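Local coordinates for putative citrate lyase, alfa subunit (Streptococcus mutans, PDB 2HJ0), which is a member of the citrate lyase alpha-subunit (CitF) family, with each chain folded around two mixed, largely parallel beta-sheets flanked by helices, at residues I67-H72 with Y78-V83; A165-P170 with G191-D196; E54-T59 with L84-K89; R153-D158 with A197-Q202. All blocks are in the same frame, centred on the assembly; numbering follows the deposited sequence.

Contact 1 (I67-H72 with Y78-V83); sequences ISFHHH and YVMNMV
Phe69 and Met80 mark the nearest approach of the two backbones, their CA atoms 6.6 Å apart. Strand 67-69 and helix 79-83 run in nearly opposite directions, at 150°, and their axes come within 9.6 Å, a gap filled by side chains and bridged by no hydrogen bond. The strand's share falls almost entirely to Phe69. With CG anti to the carbonyl carbon (chi1 -49°), its ring projects into that gap, where Met80, a selenomethionine in this model, lies across one face. Met80 CG makes a CH-pi contact 4.1 Å from the ring centroid, and SE makes an oblique Met-aromatic contact 4.2 Å from the same centroid. Bends at chi2 and chi3 keep both atoms by the ring, which a long unbranched chain allows. Strand and helix open the beta-alpha-beta unit 66-69, 79-89, 95-99, and Ile97 of its second strand touches both Phe69 and Met80. Compact, beta-branched valines one helical turn apart take the ring's edge. Val83 sets CB 3.7 Å from Phe69 CE2, with CG2 in the ring plane, while Val79 CG1 stands 4.3 Å from Phe69 CD2. The carboxylate of Asp77 accepts a hydrogen bond from the backbone N of Met80.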
loop_
_atom_site.group_PDB
_atom_site.type_symbol
_atom_site.label_atom_id
_atom_site.label_comp_id
_atom_site.label_asym_id
_atom_site.label_seq_id
_atom_site.Cartn_x
_atom_site.Cartn_y
_atom_site.Cartn_z
ATOM N N ILE A 67 8.756 8.071 -18.704
ATOM C CA ILE A 67 7.519 8.468 -18.073
ATOM C C ILE A 67 6.490 7.361 -18.279
ATOM O O ILE A 67 6.612 6.553 -19.203
ATOM C CB ILE A 67 6.999 9.794 -18.676
ATOM C CG1 ILE A 67 6.648 9.608 -20.153
ATOM C CG2 ILE A 67 8.057 10.874 -18.536
ATOM C CD1 ILE A 67 6.108 10.875 -20.799
ATOM N N SER A 68 5.473 7.324 -17.421
ATOM C CA SER A 68 4.425 6.304 -17.521
ATOM C C SER A 68 3.013 6.877 -17.425
ATOM O O SER A 68 2.814 8.028 -17.016
ATOM C CB SER A 68 4.613 5.253 -16.426
ATOM O OG SER A 68 4.694 5.854 -15.143
ATOM N N PHE A 69 2.043 6.042 -17.799
ATOM C CA PHE A 69 0.617 6.382 -17.784
ATOM C C PHE A 69 -0.157 5.082 -17.634
ATOM O O PHE A 69 0.400 4.015 -17.862
ATOM C CB PHE A 69 0.166 7.024 -19.104
ATOM C CG PHE A 69 1.038 8.146 -19.577
ATOM C CD1 PHE A 69 2.180 7.893 -20.329
ATOM C CD2 PHE A 69 0.712 9.462 -19.280
ATOM C CE1 PHE A 69 2.986 8.937 -20.773
ATOM C CE2 PHE A 69 1.507 10.510 -19.719
ATOM C CZ PHE A 69 2.645 10.246 -20.467
ATOM N N HIS A 70 -1.433 5.160 -17.254
ATOM C CA HIS A 70 -2.225 3.946 -17.141
ATOM C C HIS A 70 -3.352 3.997 -18.170
ATOM O O HIS A 70 -3.620 5.053 -18.739
ATOM C CB HIS A 70 -2.790 3.782 -15.738
ATOM C CG HIS A 70 -3.871 4.752 -15.403
ATOM N ND1 HIS A 70 -3.678 5.810 -14.543
ATOM C CD2 HIS A 70 -5.143 4.856 -15.856
ATOM C CE1 HIS A 70 -4.781 6.532 -14.486
ATOM N NE2 HIS A 70 -5.685 5.975 -15.275
ATOM N N HIS A 71 -4.000 2.864 -18.426
ATOM C CA HIS A 71 -5.083 2.826 -19.410
ATOM C C HIS A 71 -6.472 2.493 -18.850
ATOM O O HIS A 71 -7.320 1.920 -19.560
ATOM C CB HIS A 71 -4.746 1.826 -20.525
ATOM C CG HIS A 71 -4.710 0.402 -20.072
ATOM N ND1 HIS A 71 -3.737 -0.087 -19.229
ATOM C CD2 HIS A 71 -5.551 -0.632 -20.310
ATOM C CE1 HIS A 71 -3.979 -1.358 -18.965
ATOM N NE2 HIS A 71 -5.078 -1.714 -19.607
ATOM N N HIS A 72 -6.731 2.864 -17.601
ATOM C CA HIS A 72 -8.035 2.546 -17.023
ATOM C C HIS A 72 -9.199 3.281 -17.673
ATOM O O HIS A 72 -10.344 2.855 -17.560
ATOM C CB HIS A 72 -8.027 2.786 -15.513
ATOM C CG HIS A 72 -7.409 1.672 -14.734
ATOM N ND1 HIS A 72 -6.250 1.824 -14.005
ATOM C CD2 HIS A 72 -7.801 0.389 -14.553
ATOM C CE1 HIS A 72 -5.955 0.684 -13.405
ATOM N NE2 HIS A 72 -6.882 -0.203 -13.718
ATOM N N TYR A 78 -7.644 10.932 -21.798
ATOM C CA TYR A 78 -7.236 12.256 -22.242
ATOM C C TYR A 78 -5.850 12.609 -21.711
ATOM O O TYR A 78 -5.151 13.417 -22.305
ATOM C CB TYR A 78 -8.217 13.312 -21.753
ATOM C CG TYR A 78 -9.547 13.357 -22.468
ATOM C CD1 TYR A 78 -10.572 14.167 -21.988
ATOM C CD2 TYR A 78 -9.790 12.605 -23.617
ATOM C CE1 TYR A 78 -11.806 14.233 -22.618
ATOM C CE2 TYR A 78 -11.035 12.667 -24.264
ATOM C CZ TYR A 78 -12.040 13.488 -23.747
ATOM O OH TYR A 78 -13.288 13.556 -24.332
ATOM N N VAL A 79 -5.471 12.001 -20.587
ATOM C CA VAL A 79 -4.188 12.256 -19.938
ATOM C C VAL A 79 -2.972 12.003 -20.811
ATOM O O VAL A 79 -2.107 12.858 -20.893
ATOM C CB VAL A 79 -4.059 11.426 -18.649
ATOM C CG1 VAL A 79 -2.746 11.724 -17.951
ATOM C CG2 VAL A 79 -5.228 11.722 -17.735
HETATM N N MSE A 80 -2.899 10.845 -21.460
HETATM C CA MSE A 80 -1.762 10.516 -22.327
HETATM C C MSE A 80 -1.499 11.604 -23.368
HETATM O O MSE A 80 -0.444 12.231 -23.352
HETATM C CB MSE A 80 -2.006 9.185 -23.053
HETATM C CG MSE A 80 -1.152 7.991 -22.581
HETATM SE SE MSE A 80 0.461 7.548 -23.646
HETATM C CE MSE A 80 -0.295 6.249 -24.899
ATOM N N ASN A 81 -2.462 11.821 -24.265
ATOM C CA ASN A 81 -2.321 12.814 -25.329
ATOM C C ASN A 81 -2.068 14.194 -24.774
ATOM O O ASN A 81 -1.400 15.021 -25.393
ATOM C CB ASN A 81 -3.574 12.877 -26.209
ATOM C CG ASN A 81 -3.905 11.551 -26.856
ATOM O OD1 ASN A 81 -3.021 10.756 -27.177
ATOM N ND2 ASN A 81 -5.186 11.314 -27.072
HETATM N N MSE A 82 -2.616 14.438 -23.600
HETATM C CA MSE A 82 -2.465 15.721 -22.940
HETATM C C MSE A 82 -1.003 15.982 -22.555
HETATM O O MSE A 82 -0.388 16.930 -23.044
HETATM C CB MSE A 82 -3.346 15.732 -21.697
HETATM C CG MSE A 82 -3.775 17.098 -21.224
HETATM SE SE MSE A 82 -4.968 16.872 -19.736
HETATM C CE MSE A 82 -6.512 16.213 -20.667
ATOM N N VAL A 83 -0.453 15.138 -21.684
ATOM C CA VAL A 83 0.923 15.297 -21.235
ATOM C C VAL A 83 1.911 15.313 -22.396
ATOM O O VAL A 83 2.646 16.286 -22.583
ATOM C CB VAL A 83 1.319 14.173 -20.256
ATOM C CG1 VAL A 83 2.772 14.318 -19.835
ATOM C CG2 VAL A 83 0.421 14.214 -19.048
#

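Contact 2 (A165-P170 with G191-D196); sequences AFLGAP and GYAMID
Strand 164-169 of the large, mostly parallel sheet packs here on helix 191-199, Leu167 and Ala165 meeting Ala193 and Asp196; after a long excursion that includes two short strands, the chain enters this helix, which leads on to the parallel neighbour strand 202-207. Helix 191-196 runs back against strand 165-169, at 143° between their directions, with axes 9.3 Å apart. Leu167 straddles one turn of it. With chi1 at -48°, its CG lies beside the backbone N and both methyls of the fork reach the helix. CD1 rests on the backbone, 3.6 Å from Ala193 O, whereas CD2 turns to Asp196 and comes 3.9 Å from its CB. Both methyls are 4.1 Å from Ala193 CB, and a residue no larger than alanine suits a place beneath such a fork. Beside it, Ala165 CB meets Asp196 CB at 4.2 Å, two CB atoms facing each other where strand and helix come close, with CA atoms 6.5 Å apart. Asp196 thus touches the strand through its methylene and spends its carboxylate on other partners: OD2 on Ser68 OG, OD1 on Arg151. A buried acid gripped at both oxygens in this way is likely to stay ionised, so that one residue gives apolar packing through CB, a hydrogen bond to strand 66-69 and a salt bridge to helix 148-157.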
loop_
_atom_site.group_PDB
_atom_site.type_symbol
_atom_site.label_atom_id
_atom_site.label_comp_id
_atom_site.label_asym_id
_atom_site.label_seq_id
_atom_site.Cartn_x
_atom_site.Cartn_y
_atom_site.Cartn_z
ATOM N N ALA A 165 5.654 9.718 -13.387
ATOM C CA ALA A 165 4.430 9.024 -13.738
ATOM C C ALA A 165 3.285 10.018 -13.746
ATOM O O ALA A 165 3.001 10.661 -12.734
ATOM C CB ALA A 165 4.151 7.917 -12.755
ATOM N N PHE A 166 2.642 10.158 -14.900
ATOM C CA PHE A 166 1.502 11.045 -15.024
ATOM C C PHE A 166 0.274 10.161 -14.939
ATOM O O PHE A 166 -0.060 9.496 -15.911
ATOM C CB PHE A 166 1.558 11.754 -16.358
ATOM C CG PHE A 166 2.745 12.646 -16.499
ATOM C CD1 PHE A 166 2.738 13.920 -15.955
ATOM C CD2 PHE A 166 3.879 12.208 -17.171
ATOM C CE1 PHE A 166 3.848 14.742 -16.085
ATOM C CE2 PHE A 166 4.993 13.025 -17.302
ATOM C CZ PHE A 166 4.981 14.288 -16.763
ATOM N N LEU A 167 -0.377 10.148 -13.775
ATOM C CA LEU A 167 -1.553 9.304 -13.555
ATOM C C LEU A 167 -2.896 10.042 -13.502
ATOM O O LEU A 167 -3.035 11.036 -12.797
ATOM C CB LEU A 167 -1.387 8.509 -12.253
ATOM C CG LEU A 167 -0.056 7.790 -12.037
ATOM C CD1 LEU A 167 -0.071 7.047 -10.702
ATOM C CD2 LEU A 167 0.188 6.822 -13.196
ATOM N N GLY A 168 -3.892 9.547 -14.234
ATOM C CA GLY A 168 -5.191 10.189 -14.192
ATOM C C GLY A 168 -6.011 9.626 -13.041
ATOM O O GLY A 168 -6.001 8.423 -12.827
ATOM N N ALA A 169 -6.690 10.482 -12.281
ATOM C CA ALA A 169 -7.516 10.023 -11.168
ATOM C C ALA A 169 -8.823 10.796 -11.170
ATOM O O ALA A 169 -8.836 12.037 -11.126
ATOM C CB ALA A 169 -6.805 10.226 -9.858
ATOM N N PRO A 170 -9.950 10.077 -11.243
ATOM C CA PRO A 170 -11.250 10.747 -11.248
ATOM C C PRO A 170 -11.526 11.618 -10.021
ATOM O O PRO A 170 -12.480 12.397 -10.012
ATOM C CB PRO A 170 -12.242 9.591 -11.404
ATOM C CG PRO A 170 -11.511 8.417 -10.870
ATOM C CD PRO A 170 -10.108 8.625 -11.410
ATOM N N GLY A 191 -5.663 -0.466 -10.420
ATOM C CA GLY A 191 -4.597 -1.436 -10.266
ATOM C C GLY A 191 -3.336 -1.252 -11.091
ATOM O O GLY A 191 -2.245 -1.556 -10.614
ATOM N N TYR A 192 -3.456 -0.775 -12.323
ATOM C CA TYR A 192 -2.252 -0.601 -13.111
ATOM C C TYR A 192 -1.537 0.672 -12.653
ATOM O O TYR A 192 -0.318 0.692 -12.563
ATOM C CB TYR A 192 -2.570 -0.556 -14.614
ATOM C CG TYR A 192 -3.257 -1.810 -15.128
ATOM C CD1 TYR A 192 -2.715 -3.078 -14.889
ATOM C CD2 TYR A 192 -4.490 -1.732 -15.791
ATOM C CE1 TYR A 192 -3.395 -4.240 -15.286
ATOM C CE2 TYR A 192 -5.178 -2.882 -16.194
ATOM C CZ TYR A 192 -4.631 -4.134 -15.935
ATOM O OH TYR A 192 -5.323 -5.274 -16.285
ATOM N N ALA A 193 -2.281 1.727 -12.328
ATOM C CA ALA A 193 -1.646 2.965 -11.886
ATOM C C ALA A 193 -1.034 2.868 -10.491
ATOM O O ALA A 193 -0.029 3.521 -10.197
ATOM C CB ALA A 193 -2.641 4.108 -11.925
HETATM N N MSE A 194 -1.630 2.049 -9.633
HETATM C CA MSE A 194 -1.133 1.906 -8.265
HETATM C C MSE A 194 0.312 1.460 -8.173
HETATM O O MSE A 194 1.021 1.833 -7.241
HETATM C CB MSE A 194 -2.013 0.941 -7.464
HETATM C CG MSE A 194 -3.305 1.566 -6.967
HETATM SE SE MSE A 194 -4.648 0.268 -6.445
HETATM C CE MSE A 194 -4.415 0.302 -4.523
ATOM N N ILE A 195 0.755 0.660 -9.130
ATOM C CA ILE A 195 2.127 0.204 -9.092
ATOM C C ILE A 195 3.050 1.331 -9.536
ATOM O O ILE A 195 4.133 1.488 -9.003
ATOM C CB ILE A 195 2.313 -1.022 -9.971
ATOM C CG1 ILE A 195 3.779 -1.419 -9.993
ATOM C CG2 ILE A 195 1.815 -0.744 -11.364
ATOM C CD1 ILE A 195 4.013 -2.686 -10.755
ATOM N N ASP A 196 2.609 2.129 -10.500
ATOM C CA ASP A 196 3.405 3.247 -10.959
ATOM C C ASP A 196 3.700 4.191 -9.820
ATOM O O ASP A 196 4.841 4.537 -9.576
ATOM C CB ASP A 196 2.664 4.027 -12.032
ATOM C CG ASP A 196 2.649 3.314 -13.358
ATOM O OD1 ASP A 196 2.310 2.114 -13.378
ATOM O OD2 ASP A 196 2.977 3.952 -14.379
#

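Contact 3 (E54-T59 with L84-K89); sequences EAIEKT and LDEIAK
Ile56 lays its CD1 methyl over the end of Ile87, the two CD1 atoms 3.5 Å apart, and carries the whole share of segment 54-59 in this contact. Its chain is extended (chi2 172°), which thrusts CD1 out from helix 52-58 into the angle between Glu86 and Ile87 of helix 79-89. Ile87 answers with a bent chain: its second torsion of -73° folds CD1 back toward the incoming side chain, where it also meets Ile56 CG2 at 3.6 Å and Ile56 CG1 at 3.8 Å. Isoleucine suits position 56, since its two branches of unequal length offer several methyl and methylene surfaces to one neighbour, while Ile87 serves through its longer, flexible arm. On the other flank the aliphatic part of Glu86 completes the grip, with CG 3.5 Å from Ile56 CD1. The carboxylate of Glu86 lies beyond this apolar patch, and its OE1 is hydrogen-bonded to His53 ND1, one turn before Ile56, so the same pair of helices is also joined through polar groups. Leu84 of helix 79-89 faces the strand layer at Ile67 and Phe69, while Ile87 reaches across to helix 52-58. The two helices thus pack side by side, and helix 79-89 lies on the sheet, as in Rossmann-like alpha/beta folds.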
loop_
_atom_site.group_PDB
_atom_site.type_symbol
_atom_site.label_atom_id
_atom_site.label_comp_id
_atom_site.label_asym_id
_atom_site.label_seq_id
_atom_site.Cartn_x
_atom_site.Cartn_y
_atom_site.Cartn_z
ATOM N N GLU A 54 3.274 23.379 -15.961
ATOM C CA GLU A 54 4.029 23.571 -14.721
ATOM C C GLU A 54 4.402 22.230 -14.090
ATOM O O GLU A 54 5.422 22.101 -13.412
ATOM C CB GLU A 54 3.217 24.395 -13.722
ATOM C CG GLU A 54 3.986 24.817 -12.482
ATOM C CD GLU A 54 3.110 25.540 -11.463
ATOM O OE1 GLU A 54 3.656 26.024 -10.447
ATOM O OE2 GLU A 54 1.875 25.626 -11.664
ATOM N N ALA A 55 3.570 21.225 -14.311
ATOM C CA ALA A 55 3.857 19.922 -13.762
ATOM C C ALA A 55 5.132 19.407 -14.405
ATOM O O ALA A 55 6.042 18.960 -13.714
ATOM C CB ALA A 55 2.702 18.964 -14.045
ATOM N N ILE A 56 5.193 19.469 -15.735
ATOM C CA ILE A 56 6.361 18.990 -16.482
ATOM C C ILE A 56 7.582 19.782 -16.051
ATOM O O ILE A 56 8.687 19.253 -15.915
ATOM C CB ILE A 56 6.154 19.163 -18.006
ATOM C CG1 ILE A 56 4.877 18.433 -18.431
ATOM C CG2 ILE A 56 7.349 18.606 -18.759
ATOM C CD1 ILE A 56 4.446 18.680 -19.852
ATOM N N GLU A 57 7.346 21.061 -15.812
ATOM C CA GLU A 57 8.388 21.977 -15.410
ATOM C C GLU A 57 8.918 21.640 -14.022
ATOM O O GLU A 57 10.063 21.209 -13.863
ATOM C CB GLU A 57 7.835 23.395 -15.429
ATOM C CG GLU A 57 8.875 24.477 -15.307
ATOM C CD GLU A 57 8.256 25.806 -14.934
ATOM O OE1 GLU A 57 7.960 26.016 -13.726
ATOM O OE2 GLU A 57 8.042 26.626 -15.856
ATOM N N LYS A 58 8.084 21.818 -13.010
ATOM C CA LYS A 58 8.521 21.540 -11.653
ATOM C C LYS A 58 8.941 20.099 -11.418
ATOM O O LYS A 58 9.434 19.763 -10.343
ATOM C CB LYS A 58 7.431 21.934 -10.649
ATOM C CG LYS A 58 7.236 23.447 -10.537
ATOM C CD LYS A 58 6.470 23.848 -9.279
ATOM C CE LYS A 58 7.179 23.339 -8.000
ATOM N NZ LYS A 58 6.455 23.652 -6.719
ATOM N N THR A 59 8.768 19.254 -12.423
ATOM C CA THR A 59 9.116 17.859 -12.270
ATOM C C THR A 59 10.537 17.623 -12.777
ATOM O O THR A 59 11.133 16.572 -12.537
ATOM C CB THR A 59 8.093 17.004 -13.004
ATOM O OG1 THR A 59 8.014 15.728 -12.379
ATOM C CG2 THR A 59 8.460 16.841 -14.445
ATOM N N LEU A 84 1.919 14.232 -23.167
ATOM C CA LEU A 84 2.809 14.095 -24.311
ATOM C C LEU A 84 2.821 15.334 -25.195
ATOM O O LEU A 84 3.879 15.867 -25.530
ATOM C CB LEU A 84 2.405 12.873 -25.139
ATOM C CG LEU A 84 3.347 11.679 -25.041
ATOM C CD1 LEU A 84 3.771 11.445 -23.615
ATOM C CD2 LEU A 84 2.654 10.465 -25.610
ATOM N N ASP A 85 1.640 15.803 -25.567
ATOM C CA ASP A 85 1.555 16.974 -26.420
ATOM C C ASP A 85 2.277 18.165 -25.806
ATOM O O ASP A 85 2.991 18.893 -26.494
ATOM C CB ASP A 85 0.096 17.316 -26.691
ATOM C CG ASP A 85 -0.057 18.410 -27.713
ATOM O OD1 ASP A 85 0.080 19.595 -27.330
ATOM O OD2 ASP A 85 -0.307 18.081 -28.898
ATOM N N GLU A 86 2.106 18.363 -24.506
ATOM C CA GLU A 86 2.766 19.473 -23.841
ATOM C C GLU A 86 4.276 19.230 -23.818
ATOM O O GLU A 86 5.067 20.173 -23.872
ATOM C CB GLU A 86 2.227 19.635 -22.422
ATOM C CG GLU A 86 2.629 20.950 -21.761
ATOM C CD GLU A 86 2.147 22.171 -22.535
ATOM O OE1 GLU A 86 2.993 23.026 -22.887
ATOM O OE2 GLU A 86 0.925 22.274 -22.792
ATOM N N ILE A 87 4.679 17.966 -23.731
ATOM C CA ILE A 87 6.100 17.649 -23.734
ATOM C C ILE A 87 6.643 18.060 -25.108
ATOM O O ILE A 87 7.693 18.691 -25.207
ATOM C CB ILE A 87 6.376 16.133 -23.567
ATOM C CG1 ILE A 87 5.668 15.576 -22.331
ATOM C CG2 ILE A 87 7.878 15.902 -23.460
ATOM C CD1 ILE A 87 6.280 15.980 -21.010
ATOM N N ALA A 88 5.927 17.699 -26.170
ATOM C CA ALA A 88 6.377 18.038 -27.510
ATOM C C ALA A 88 6.478 19.554 -27.662
ATOM O O ALA A 88 7.504 20.069 -28.089
ATOM C CB ALA A 88 5.430 17.454 -28.553
ATOM N N LYS A 89 5.414 20.260 -27.291
ATOM C CA LYS A 89 5.373 21.713 -27.389
ATOM C C LYS A 89 6.552 22.358 -26.675
ATOM O O LYS A 89 7.063 23.391 -27.109
ATOM C CB LYS A 89 4.078 22.249 -26.779
ATOM C CG LYS A 89 3.046 22.769 -27.771
ATOM C CD LYS A 89 2.499 21.663 -28.666
ATOM C CE LYS A 89 1.216 22.096 -29.379
ATOM N NZ LYS A 89 0.131 22.445 -28.413
#

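Contact 4 (R153-D158 with A197-Q202); sequences RAIATD and AKYADQ
Apolar packing joins the two helices through Tyr199, set against Ile155 and Ala156; the CA atoms of Ile155 and Tyr199 are 7.0 Å apart. The branch methyl CG2 of Ile155, anti to the backbone N, presses on the root of the tyrosine, 3.4 Å from Tyr199 CB and 3.8 Å from Tyr199 CG. A beta-branched residue fits because this methyl sits close to its own helix, where the aromatic chain arrives. The next residue, Ala156, serves the far end of the ring, its CB 4.2 Å from Tyr199 CZ, and alanine is small enough to let the phenol lie close to the helix backbone. Ala156 CA comes over one face of the ring from the other helix, while Lys198 CG of Tyr199's own helix lies over the opposite face, both offset toward the rim. The partners are helices 148-157 and 191-199, near their C-terminal ends; each is followed in the chain by a strand of the large, mostly parallel sheet, 164-169 and 202-207, which are parallel neighbours. Hydrogen bonds lie within or outside the pair. Tyr199 OH, beyond the apolar zone, is bonded to Glu33. In the last turn of helix 148-157, Arg153 O accepts both Thr157 N and Thr157 OG1, each at 2.8 Å; the hydroxyl donor stands 48° out of the carbonyl plane. Ionic pairing reaches further from the interface, through a salt bridge between Arg153 NH1 and Glu498.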
loop_
_atom_site.group_PDB
_atom_site.type_symbol
_atom_site.label_atom_id
_atom_site.label_comp_id
_atom_site.label_asym_id
_atom_site.label_seq_id
_atom_site.Cartn_x
_atom_site.Cartn_y
_atom_site.Cartn_z
ATOM N N ARG A 153 6.635 -6.937 -12.947
ATOM C CA ARG A 153 7.908 -7.564 -12.613
ATOM C C ARG A 153 9.068 -6.631 -12.955
ATOM O O ARG A 153 9.930 -6.377 -12.115
ATOM C CB ARG A 153 8.101 -8.876 -13.366
ATOM C CG ARG A 153 9.411 -9.590 -13.009
ATOM C CD ARG A 153 10.127 -10.122 -14.252
ATOM N NE ARG A 153 10.665 -9.048 -15.086
ATOM C CZ ARG A 153 10.384 -8.889 -16.376
ATOM N NH1 ARG A 153 9.566 -9.734 -16.981
ATOM N NH2 ARG A 153 10.922 -7.892 -17.066
ATOM N N ALA A 154 9.085 -6.117 -14.185
ATOM C CA ALA A 154 10.158 -5.211 -14.612
ATOM C C ALA A 154 10.318 -4.003 -13.699
ATOM O O ALA A 154 11.431 -3.695 -13.269
ATOM C CB ALA A 154 9.933 -4.741 -16.031
ATOM N N ILE A 155 9.220 -3.320 -13.401
ATOM C CA ILE A 155 9.291 -2.149 -12.554
ATOM C C ILE A 155 9.824 -2.497 -11.171
ATOM O O ILE A 155 10.639 -1.771 -10.619
ATOM C CB ILE A 155 7.916 -1.465 -12.455
ATOM C CG1 ILE A 155 7.485 -1.026 -13.856
ATOM C CG2 ILE A 155 7.975 -0.272 -11.500
ATOM C CD1 ILE A 155 6.155 -0.326 -13.928
ATOM N N ALA A 156 9.407 -3.625 -10.622
ATOM C CA ALA A 156 9.867 -4.005 -9.297
ATOM C C ALA A 156 11.311 -4.495 -9.272
ATOM O O ALA A 156 12.016 -4.299 -8.288
ATOM C CB ALA A 156 8.946 -5.067 -8.727
ATOM N N THR A 157 11.739 -5.140 -10.350
ATOM C CA THR A 157 13.095 -5.660 -10.473
ATOM C C THR A 157 14.067 -4.533 -10.781
ATOM O O THR A 157 15.283 -4.698 -10.700
ATOM C CB THR A 157 13.176 -6.669 -11.603
ATOM O OG1 THR A 157 12.236 -7.712 -11.352
ATOM C CG2 THR A 157 14.572 -7.271 -11.689
ATOM N N ASP A 158 13.507 -3.387 -11.136
ATOM C CA ASP A 158 14.268 -2.197 -11.487
ATOM C C ASP A 158 14.984 -2.332 -12.824
ATOM O O ASP A 158 15.849 -1.520 -13.147
ATOM C CB ASP A 158 15.296 -1.836 -10.403
ATOM C CG ASP A 158 15.641 -0.340 -10.392
ATOM O OD1 ASP A 158 16.508 0.075 -9.589
ATOM O OD2 ASP A 158 15.037 0.424 -11.175
ATOM N N ALA A 197 2.665 4.616 -9.116
ATOM C CA ALA A 197 2.848 5.566 -8.032
ATOM C C ALA A 197 3.671 5.016 -6.898
ATOM O O ALA A 197 4.143 5.762 -6.046
ATOM C CB ALA A 197 1.500 6.020 -7.512
ATOM N N LYS A 198 3.844 3.707 -6.885
ATOM C CA LYS A 198 4.600 3.063 -5.826
ATOM C C LYS A 198 6.097 2.963 -6.133
ATOM O O LYS A 198 6.923 3.035 -5.231
ATOM C CB LYS A 198 3.992 1.685 -5.589
ATOM C CG LYS A 198 4.632 0.846 -4.517
ATOM C CD LYS A 198 3.774 -0.406 -4.262
ATOM C CE LYS A 198 2.318 -0.020 -3.882
ATOM N NZ LYS A 198 1.382 -1.173 -3.654
ATOM N N TYR A 199 6.448 2.829 -7.405
ATOM C CA TYR A 199 7.847 2.708 -7.770
ATOM C C TYR A 199 8.464 3.883 -8.527
ATOM O O TYR A 199 9.680 3.980 -8.632
ATOM C CB TYR A 199 8.036 1.436 -8.580
ATOM C CG TYR A 199 7.821 0.203 -7.768
ATOM C CD1 TYR A 199 8.802 -0.253 -6.879
ATOM C CD2 TYR A 199 6.631 -0.509 -7.866
ATOM C CE1 TYR A 199 8.592 -1.402 -6.103
ATOM C CE2 TYR A 199 6.404 -1.648 -7.104
ATOM C CZ TYR A 199 7.383 -2.094 -6.224
ATOM O OH TYR A 199 7.159 -3.222 -5.469
ATOM N N ALA A 200 7.630 4.762 -9.063
ATOM C CA ALA A 200 8.118 5.908 -9.816
ATOM C C ALA A 200 8.810 6.911 -8.896
ATOM O O ALA A 200 8.480 7.014 -7.708
ATOM C CB ALA A 200 6.954 6.587 -10.553
ATOM N N ASP A 201 9.778 7.643 -9.443
ATOM C CA ASP A 201 10.483 8.640 -8.650
ATOM C C ASP A 201 9.569 9.816 -8.333
ATOM O O ASP A 201 9.421 10.211 -7.179
ATOM C CB ASP A 201 11.730 9.128 -9.382
ATOM C CG ASP A 201 12.891 8.178 -9.221
ATOM O OD1 ASP A 201 12.836 7.312 -8.317
ATOM O OD2 ASP A 201 13.872 8.300 -9.989
ATOM N N GLN A 202 8.968 10.371 -9.374
ATOM C CA GLN A 202 8.048 11.466 -9.210
ATOM C C GLN A 202 6.696 11.082 -9.807
ATOM O O GLN A 202 6.616 10.515 -10.908
ATOM C CB GLN A 202 8.599 12.725 -9.869
ATOM C CG GLN A 202 9.447 13.525 -8.932
ATOM C CD GLN A 202 9.725 14.885 -9.457
ATOM O OE1 GLN A 202 10.390 15.042 -10.473
ATOM N NE2 GLN A 202 9.215 15.896 -8.773
#

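How the contacts relate
All four contacts belong to one region around the large sheet. The touching residues of contacts 1, 2 and 4 are all buried; contact 3, about 27 Å from the chain centre, is the most peripheral, with Glu86 partly exposed. Contacts 1 and 2 are strand-on-helix packing on adjacent parallel strands, joined by a probable backbone hydrogen bond from Phe166 N to Ser68 O; contacts 3 and 4 are helix-on-helix. Helix 79-89 serves contacts 1 and 3, and helix 191-199 serves contacts 2 and 4. Chemistry follows place: a Met-aromatic cluster in contact 1, a buried carboxylate in contact 2, a polar-edged aliphatic patch in contact 3, and in contact 4 a tyrosine ring packed on aliphatic groups with its hydroxyl bonded outside.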